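Local coordinates for protein nucleoside-diphosphate-sugar epimerase (Pseudomonas aeruginosa, PDB 2X4G) that probably acts on nucleoside-diphosphate sugars using an NAD-type cofactor held by a Rossmann-type fold, at residues A[197-202]-A[255-261]; A[206-211]-A[264-269]. One frame throughout, in Å; residues are numbered along the deposited sequence.

Two helix-then-strand units, far apart in the chain, pack side by side here, helix on helix in interaction 1 and strand on strand in interaction 2. Helix 196-202 leads into strand 208-210, and helix 248-259 into strand 265-267, so both contacts join the same two parts of the chain. Their centres lie about 14 Å apart, and Met206 bridges them: its SD is 3.8 Å from Ile201 CG1 and its CE 3.9 Å from Val197 CG1. On the other unit Pro264 CD rests 4.1 Å from Ala256 CB. Both centres are more than 20 Å from the centre of the chain, and interaction 2 also borders the second subunit.

Interaction 1 (A[197-202]-A[255-261]); sequences VITAIG and IAELLGQ
Ile201 and Ile255 form the tight part of this helix-helix contact, their side chains crossing at about a right angle. CD1 of Ile201 comes within 3.8 Å of Ile255 CG2, and the same Ile255 methyl also faces Ile201 CG2. With its CG1 branch anti to the carbonyl carbon (chi1 -68°), Ile255 directs CD1 to a second partner, 3.9 Å from Ile198 CG1. Leu259 continues the apolar row one turn on, where its CD1 touches Ile201 CG2 and rests against the glycine backbone, 3.5 Å from Gly202 CA. The axes of segments 197-202 and 255-259 pass 9.7 Å apart and cross at -56°, packing helices 196-202 and 248-259 of this Rossmann-type epimerase family member against each other; helix 323-336 adds Ala330 and Phe334 against Ile198, and Ile331 against Leu259. Toward the C-terminal ends the contact becomes looser and more polar. Gly260 closes its helix with a Schellman motif, after which Gln261, bent at chi2 (-93°), folds its amide back toward the other helix. Its NE2 stops 2.9 Å from Gly202 O, but the angle is too poor for a hydrogen bond, and both residues are partly open to solvent.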
loop_
_atom_site.group_PDB
_atom_site.type_symbol
_atom_site.label_atom_id
_atom_site.label_comp_id
_atom_site.label_asym_id
_atom_site.label_seq_id
_atom_site.Cartn_x
_atom_site.Cartn_y
_atom_site.Cartn_z
ATOM N N VAL A 197 11.656 -2.477 15.045
ATOM C CA VAL A 197 11.170 -1.559 16.074
ATOM C C VAL A 197 12.346 -0.863 16.693
ATOM O O VAL A 197 12.320 0.340 16.902
ATOM C CB VAL A 197 10.463 -2.229 17.276
ATOM C CG1 VAL A 197 9.526 -1.216 17.930
ATOM C CG2 VAL A 197 9.695 -3.435 16.874
ATOM N N ILE A 198 13.372 -1.654 16.996
ATOM C CA ILE A 198 14.536 -1.168 17.707
ATOM C C ILE A 198 15.296 -0.219 16.831
ATOM O O ILE A 198 15.650 0.855 17.264
ATOM C CB ILE A 198 15.444 -2.319 18.165
ATOM C CG1 ILE A 198 14.788 -3.067 19.330
ATOM C CG2 ILE A 198 16.791 -1.784 18.558
ATOM C CD1 ILE A 198 15.293 -4.471 19.502
ATOM N N THR A 199 15.518 -0.595 15.581
ATOM C CA THR A 199 16.263 0.281 14.677
ATOM C C THR A 199 15.444 1.501 14.230
ATOM O O THR A 199 16.001 2.585 14.084
ATOM C CB THR A 199 16.857 -0.478 13.476
ATOM O OG1 THR A 199 15.814 -0.997 12.647
ATOM C CG2 THR A 199 17.736 -1.625 13.966
ATOM N N ALA A 200 14.135 1.350 14.038
ATOM C CA ALA A 200 13.312 2.493 13.646
ATOM C C ALA A 200 13.413 3.565 14.724
ATOM O O ALA A 200 13.766 4.725 14.447
ATOM C CB ALA A 200 11.877 2.082 13.428
ATOM N N ILE A 201 13.141 3.167 15.963
ATOM C CA ILE A 201 13.278 4.070 17.094
ATOM C C ILE A 201 14.681 4.696 17.129
ATOM O O ILE A 201 14.816 5.908 17.051
ATOM C CB ILE A 201 12.975 3.343 18.404
ATOM C CG1 ILE A 201 11.473 3.051 18.492
ATOM C CG2 ILE A 201 13.401 4.180 19.588
ATOM C CD1 ILE A 201 11.074 2.261 19.690
ATOM N N GLY A 202 15.718 3.865 17.204
ATOM C CA GLY A 202 17.107 4.332 17.259
ATOM C C GLY A 202 17.494 5.323 16.174
ATOM O O GLY A 202 18.258 6.256 16.425
ATOM N N ILE A 255 12.756 0.763 24.934
ATOM C CA ILE A 255 13.729 0.812 23.845
ATOM C C ILE A 255 14.233 2.227 23.702
ATOM O O ILE A 255 15.430 2.431 23.615
ATOM C CB ILE A 255 13.111 0.321 22.501
ATOM C CG1 ILE A 255 12.805 -1.179 22.576
ATOM C CG2 ILE A 255 14.037 0.629 21.325
ATOM C CD1 ILE A 255 11.898 -1.655 21.492
ATOM N N ALA A 256 13.333 3.207 23.691
ATOM C CA ALA A 256 13.757 4.615 23.674
ATOM C C ALA A 256 14.724 4.936 24.819
ATOM O O ALA A 256 15.802 5.486 24.607
ATOM C CB ALA A 256 12.571 5.536 23.736
ATOM N N GLU A 257 14.347 4.575 26.034
ATOM C CA GLU A 257 15.137 4.961 27.201
ATOM C C GLU A 257 16.543 4.383 27.125
ATOM O O GLU A 257 17.522 5.072 27.445
ATOM C CB GLU A 257 14.420 4.559 28.492
ATOM C CG GLU A 257 13.193 5.439 28.771
ATOM C CD GLU A 257 12.210 4.827 29.771
ATOM O OE1 GLU A 257 12.528 3.759 30.352
ATOM O OE2 GLU A 257 11.118 5.417 29.970
ATOM N N LEU A 258 16.631 3.131 26.664
ATOM C CA LEU A 258 17.896 2.430 26.505
ATOM C C LEU A 258 18.750 3.019 25.392
ATOM O O LEU A 258 19.968 3.029 25.500
ATOM C CB LEU A 258 17.635 0.965 26.214
ATOM C CG LEU A 258 17.000 0.195 27.366
ATOM C CD1 LEU A 258 16.643 -1.202 26.900
ATOM C CD2 LEU A 258 17.970 0.185 28.572
ATOM N N LEU A 259 18.126 3.512 24.326
ATOM C CA LEU A 259 18.880 4.102 23.219
ATOM C C LEU A 259 19.253 5.559 23.464
ATOM O O LEU A 259 19.936 6.168 22.636
ATOM C CB LEU A 259 18.090 3.996 21.915
ATOM C CG LEU A 259 17.905 2.572 21.383
ATOM C CD1 LEU A 259 16.835 2.539 20.299
ATOM C CD2 LEU A 259 19.238 2.031 20.873
ATOM N N GLY A 260 18.813 6.108 24.596
ATOM C CA GLY A 260 18.996 7.526 24.908
ATOM C C GLY A 260 18.172 8.443 24.014
ATOM O O GLY A 260 18.598 9.554 23.713
ATOM N N GLN A 261 16.982 7.986 23.620
ATOM C CA GLN A 261 16.138 8.676 22.636
ATOM C C GLN A 261 14.809 9.078 23.273
ATOM O O GLN A 261 14.476 8.572 24.336
ATOM C CB GLN A 261 15.861 7.735 21.469
ATOM C CG GLN A 261 17.106 7.213 20.765
ATOM C CD GLN A 261 17.523 8.047 19.580
ATOM O OE1 GLN A 261 16.839 8.999 19.202
ATOM N NE2 GLN A 261 18.654 7.683 18.974
#

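Interaction 2 (A[206-211]-A[264-269]); sequences MTHYVA and PQPMSM
Strands 208-210 and 265-267 run parallel in a short pair, their axes 4.6 Å apart and inclined at 46°. Gln265 bonds through both its backbone groups: its N donates to Thr207 O (3.3 Å), and its O accepts from Tyr209 N (3.1 Å). Farther along, the bond from Met267 N to Tyr209 O is weak. The result is a two-stranded parallel sheet, separate from the large mixed sheet of the Rossmann-type fold, with Tyr209 and Pro266 on one face and His208, Gln265, Val210 and Met267 on the other. Tyr209 has its CG between the backbone N and the carbonyl carbon (chi1 70°), which brings the ring across to the neighbouring strand. Pro266 CA lies over one ring face, 3.8 Å from the centroid, in a CH-pi contact, while Pro264 O meets the ring edge; Ala249 and Thr252 of helix 248-259 also touch this tyrosine. On the other face the His208 imidazole sits beside Gln265, its ND1 giving a weak second bond to Gln265 O and lying 3.6 Å from Gln265 CB. Val210 divides its branches between two methionines, CG2 meeting the terminal methyl of Met267 and CG1 that of Met269. Leu275 of the second subunit packs on Met267, and Ala274 of that subunit on His208.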
loop_
_atom_site.group_PDB
_atom_site.type_symbol
_atom_site.label_atom_id
_atom_site.label_comp_id
_atom_site.label_asym_id
_atom_site.label_seq_id
_atom_site.Cartn_x
_atom_site.Cartn_y
_atom_site.Cartn_z
ATOM N N MET A 206 10.738 5.877 13.798
ATOM C CA MET A 206 9.483 5.616 14.499
ATOM C C MET A 206 9.216 6.713 15.525
ATOM O O MET A 206 9.605 6.623 16.686
ATOM C CB MET A 206 9.486 4.264 15.183
ATOM C CG MET A 206 8.144 3.937 15.729
ATOM S SD MET A 206 8.186 2.430 16.656
ATOM C CE MET A 206 7.810 1.189 15.414
ATOM N N THR A 207 8.531 7.749 15.071
ATOM C CA THR A 207 8.251 8.883 15.908
ATOM C C THR A 207 6.959 8.683 16.701
ATOM O O THR A 207 6.735 9.374 17.686
ATOM C CB THR A 207 8.214 10.166 15.070
ATOM O OG1 THR A 207 8.096 11.283 15.945
ATOM C CG2 THR A 207 7.056 10.170 14.059
ATOM N N HIS A 208 6.120 7.735 16.284
ATOM C CA HIS A 208 4.855 7.446 16.978
ATOM C C HIS A 208 4.566 5.942 16.985
ATOM O O HIS A 208 5.130 5.193 16.184
ATOM C CB HIS A 208 3.670 8.159 16.293
ATOM C CG HIS A 208 3.751 9.655 16.305
ATOM N ND1 HIS A 208 3.283 10.418 17.352
ATOM C CD2 HIS A 208 4.219 10.530 15.384
ATOM C CE1 HIS A 208 3.479 11.698 17.086
ATOM N NE2 HIS A 208 4.047 11.794 15.897
ATOM N N TYR A 209 3.662 5.522 17.871
ATOM C CA TYR A 209 3.198 4.127 17.953
ATOM C C TYR A 209 1.682 4.120 18.100
ATOM O O TYR A 209 1.092 5.141 18.462
ATOM C CB TYR A 209 3.794 3.428 19.182
ATOM C CG TYR A 209 3.214 3.943 20.486
ATOM C CD1 TYR A 209 3.731 5.080 21.097
ATOM C CD2 TYR A 209 2.134 3.312 21.091
ATOM C CE1 TYR A 209 3.201 5.563 22.295
ATOM C CE2 TYR A 209 1.585 3.799 22.292
ATOM C CZ TYR A 209 2.127 4.929 22.886
ATOM O OH TYR A 209 1.602 5.444 24.062
ATOM N N VAL A 210 1.065 2.965 17.859
ATOM C CA VAL A 210 -0.368 2.778 18.060
ATOM C C VAL A 210 -0.638 1.825 19.227
ATOM O O VAL A 210 -0.045 0.753 19.308
ATOM C CB VAL A 210 -1.036 2.228 16.780
ATOM C CG1 VAL A 210 -2.394 1.605 17.091
ATOM C CG2 VAL A 210 -1.196 3.340 15.759
ATOM N N ALA A 211 -1.566 2.205 20.108
ATOM C CA ALA A 211 -1.892 1.410 21.303
ATOM C C ALA A 211 -2.152 -0.049 20.945
ATOM O O ALA A 211 -2.762 -0.356 19.909
ATOM C CB ALA A 211 -3.104 2.005 22.044
ATOM N N PRO A 264 8.484 7.514 21.649
ATOM C CA PRO A 264 7.456 7.721 20.649
ATOM C C PRO A 264 6.111 8.024 21.278
ATOM O O PRO A 264 5.742 7.426 22.275
ATOM C CB PRO A 264 7.399 6.380 19.924
ATOM C CG PRO A 264 8.741 5.828 20.038
ATOM C CD PRO A 264 9.338 6.359 21.313
ATOM N N GLN A 265 5.389 8.946 20.660
ATOM C CA GLN A 265 4.131 9.417 21.189
ATOM C C GLN A 265 2.979 8.577 20.666
ATOM O O GLN A 265 3.070 7.999 19.587
ATOM C CB GLN A 265 3.930 10.897 20.833
ATOM C CG GLN A 265 5.125 11.825 21.176
ATOM C CD GLN A 265 5.499 11.855 22.680
ATOM O OE1 GLN A 265 5.020 11.045 23.492
ATOM N NE2 GLN A 265 6.370 12.801 23.046
ATOM N N PRO A 266 1.888 8.499 21.444
ATOM C CA PRO A 266 0.774 7.670 21.032
ATOM C C PRO A 266 0.085 8.264 19.842
ATOM O O PRO A 266 0.062 9.477 19.675
ATOM C CB PRO A 266 -0.179 7.688 22.238
ATOM C CG PRO A 266 0.426 8.569 23.247
ATOM C CD PRO A 266 1.556 9.310 22.625
ATOM N N MET A 267 -0.468 7.399 19.018
ATOM C CA MET A 267 -1.216 7.831 17.885
ATOM C C MET A 267 -2.527 7.093 17.908
ATOM O O MET A 267 -2.558 5.875 18.046
ATOM C CB MET A 267 -0.448 7.513 16.624
ATOM C CG MET A 267 -0.980 8.231 15.415
ATOM S SD MET A 267 -0.116 7.669 13.958
ATOM C CE MET A 267 -0.710 5.977 13.915
ATOM N N SER A 268 -3.603 7.857 17.781
ATOM C CA SER A 268 -4.970 7.349 17.867
ATOM C C SER A 268 -5.244 6.255 16.837
ATOM O O SER A 268 -4.632 6.210 15.773
ATOM C CB SER A 268 -5.960 8.508 17.679
ATOM O OG SER A 268 -7.284 8.046 17.556
ATOM N N MET A 269 -6.162 5.363 17.176
ATOM C CA MET A 269 -6.574 4.325 16.258
ATOM C C MET A 269 -7.392 4.925 15.125
ATOM O O MET A 269 -7.247 4.527 13.968
ATOM C CB MET A 269 -7.413 3.278 16.987
ATOM C CG MET A 269 -7.718 2.046 16.138
ATOM S SD MET A 269 -6.211 1.245 15.588
ATOM C CE MET A 269 -5.565 0.769 17.201
#